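Local coordinates for prepilin-like protein (Thermus thermophilus, PDB 6QVF) that is a type IV pilin-like protein of natural competence and probably acts as a DNA receptor associated with the pilus tip, at residues F58-V61 against D62-S66. Residues are numbered along the deposited sequence; the frame is centred on the assembly and turned at random.
Sequences FYFV and DYYFS
Y59 and Y63, F60 and Y64, and V61 and F65 pair across one turn of a short alpha-helix, residues 59-66, that follows strand 55-58 in this type IV pilin-like fold. At its start V61 N bonds to F58 O at 3.1 Å, while F58 N is bonded to D43 OD2. Three successive i to i+4 hydrogen bonds then identify the helix. Y63 N reaches Y59 O at 2.9 Å with an N-H...O angle of 169°, almost in line with the carbonyl. In the next two, Y64 N to F60 O and F65 N to V61 O (3.0 Å), the donor lies tilted out of the carbonyl plane. The C-terminal turn draws on a side chain: D62 O accepts S66 OG at 2.6 Å, alongside a weak bond from S66 N.

The polar ends of Y59, D62 and Y64 are bonded to residues outside the helix. The carboxylate of D62 is buried yet satisfied, OD1 by a salt bridge to R78 and OD2 by one to R86, a pairing consistent with its being ionised. Y59 OH bonds to E33, while K31 and R86 make cation-pi contacts with its ring; Y64 OH is hydrogen-bonded to R162 N and weakly to E109 O and G114 O.

Apolar contacts follow the same spacing. F60 and Y64 both hold CG anti to the backbone N (chi1 179° in F60), which makes their side chains run alongside each other in the same direction; V118 of strand 117-125 touches both. Y63 CE2 lies 4.2 Å from Y59 CB and approaches the rim of that ring. Y64 CD2 sits over the centre of the F65 ring, 3.6 Å above its plane. V61 O lies at the edge of the F65 ring, 3.4 Å from CD2, and V61 CG1 makes a separate apolar contact with the same CD2 at 3.8 Å.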
loop_
_atom_site.group_PDB
_atom_site.type_symbol
_atom_site.label_atom_id
_atom_site.label_comp_id
_atom_site.label_asym_id
_atom_site.label_seq_id
_atom_site.Cartn_x
_atom_site.Cartn_y
_atom_site.Cartn_z
ATOM N N PHE B 58 -4.914 18.279 -14.901
ATOM C CA PHE B 58 -4.689 16.991 -14.233
ATOM C C PHE B 58 -5.584 16.854 -13.001
ATOM O O PHE B 58 -5.507 17.662 -12.095
ATOM C CB PHE B 58 -3.232 16.855 -13.788
ATOM C CG PHE B 58 -2.235 16.905 -14.911
ATOM C CD1 PHE B 58 -2.029 15.799 -15.694
ATOM C CD2 PHE B 58 -1.527 18.056 -15.216
ATOM C CE1 PHE B 58 -1.117 15.814 -16.726
ATOM C CE2 PHE B 58 -0.627 18.071 -16.272
ATOM C CZ PHE B 58 -0.434 16.949 -17.024
ATOM N N TYR B 59 -6.384 15.798 -12.982
ATOM C CA TYR B 59 -7.214 15.523 -11.821
ATOM C C TYR B 59 -6.343 15.254 -10.584
ATOM O O TYR B 59 -6.849 15.331 -9.467
ATOM C CB TYR B 59 -8.175 14.365 -12.088
ATOM C CG TYR B 59 -9.402 14.746 -12.872
ATOM C CD1 TYR B 59 -9.302 15.157 -14.191
ATOM C CD2 TYR B 59 -10.639 14.823 -12.274
ATOM C CE1 TYR B 59 -10.425 15.522 -14.923
ATOM C CE2 TYR B 59 -11.777 15.158 -12.996
ATOM C CZ TYR B 59 -11.665 15.553 -14.319
ATOM O OH TYR B 59 -12.771 15.936 -15.036
ATOM N N PHE B 60 -5.091 14.858 -10.797
ATOM C CA PHE B 60 -4.158 14.661 -9.684
ATOM C C PHE B 60 -4.246 15.859 -8.727
ATOM O O PHE B 60 -4.261 15.713 -7.493
ATOM C CB PHE B 60 -2.742 14.448 -10.203
ATOM C CG PHE B 60 -1.738 14.254 -9.108
ATOM C CD1 PHE B 60 -1.204 15.343 -8.429
ATOM C CD2 PHE B 60 -1.395 12.974 -8.720
ATOM C CE1 PHE B 60 -0.323 15.144 -7.372
ATOM C CE2 PHE B 60 -0.464 12.791 -7.698
ATOM C CZ PHE B 60 0.049 13.866 -7.030
ATOM N N VAL B 61 -4.248 17.061 -9.302
ATOM C CA VAL B 61 -4.272 18.290 -8.488
ATOM C C VAL B 61 -5.543 18.360 -7.648
ATOM O O VAL B 61 -5.497 18.684 -6.453
ATOM C CB VAL B 61 -4.131 19.531 -9.385
ATOM C CG1 VAL B 61 -4.200 20.835 -8.598
ATOM C CG2 VAL B 61 -2.863 19.469 -10.212
ATOM N N ASP B 62 -6.692 18.089 -8.270
ATOM C CA ASP B 62 -7.959 18.133 -7.595
ATOM C C ASP B 62 -7.982 17.140 -6.432
ATOM O O ASP B 62 -8.354 17.498 -5.314
ATOM C CB ASP B 62 -9.118 17.890 -8.552
ATOM C CG ASP B 62 -9.072 18.915 -9.669
ATOM O OD1 ASP B 62 -9.487 20.057 -9.414
ATOM O OD2 ASP B 62 -8.532 18.577 -10.751
ATOM N N TYR B 63 -7.555 15.914 -6.684
ATOM C CA TYR B 63 -7.609 14.915 -5.603
ATOM C C TYR B 63 -6.590 15.259 -4.509
ATOM O O TYR B 63 -6.901 15.106 -3.306
ATOM C CB TYR B 63 -7.372 13.503 -6.139
ATOM C CG TYR B 63 -8.597 12.935 -6.816
ATOM C CD1 TYR B 63 -9.674 12.500 -6.069
ATOM C CD2 TYR B 63 -8.667 12.797 -8.197
ATOM C CE1 TYR B 63 -10.821 12.023 -6.668
ATOM C CE2 TYR B 63 -9.797 12.297 -8.806
ATOM C CZ TYR B 63 -10.872 11.897 -8.044
ATOM O OH TYR B 63 -11.976 11.396 -8.667
ATOM N N TYR B 64 -5.371 15.647 -4.895
ATOM C CA TYR B 64 -4.306 15.950 -3.938
ATOM C C TYR B 64 -4.749 17.047 -2.962
ATOM O O TYR B 64 -4.583 16.880 -1.755
ATOM C CB TYR B 64 -3.008 16.350 -4.639
ATOM C CG TYR B 64 -1.895 16.650 -3.667
ATOM C CD1 TYR B 64 -1.183 15.645 -3.044
ATOM C CD2 TYR B 64 -1.612 17.955 -3.283
ATOM C CE1 TYR B 64 -0.213 15.908 -2.089
ATOM C CE2 TYR B 64 -0.645 18.220 -2.327
ATOM C CZ TYR B 64 0.056 17.204 -1.722
ATOM O OH TYR B 64 0.959 17.475 -0.722
ATOM N N PHE B 65 -5.307 18.147 -3.474
ATOM C CA PHE B 65 -5.671 19.263 -2.635
ATOM C C PHE B 65 -7.081 19.137 -2.026
ATOM O O PHE B 65 -7.394 19.895 -1.070
ATOM C CB PHE B 65 -5.517 20.582 -3.395
ATOM C CG PHE B 65 -4.072 20.949 -3.598
ATOM C CD1 PHE B 65 -3.296 21.394 -2.541
ATOM C CD2 PHE B 65 -3.492 20.872 -4.853
ATOM C CE1 PHE B 65 -1.969 21.744 -2.727
ATOM C CE2 PHE B 65 -2.168 21.212 -5.024
ATOM C CZ PHE B 65 -1.406 21.649 -3.978
ATOM N N SER B 66 -7.931 18.228 -2.515
ATOM C CA SER B 66 -9.300 18.139 -2.008
ATOM C C SER B 66 -9.474 17.054 -0.956
ATOM O O SER B 66 -10.451 17.090 -0.261
ATOM C CB SER B 66 -10.294 17.891 -3.105
ATOM O OG SER B 66 -10.218 18.916 -4.099
#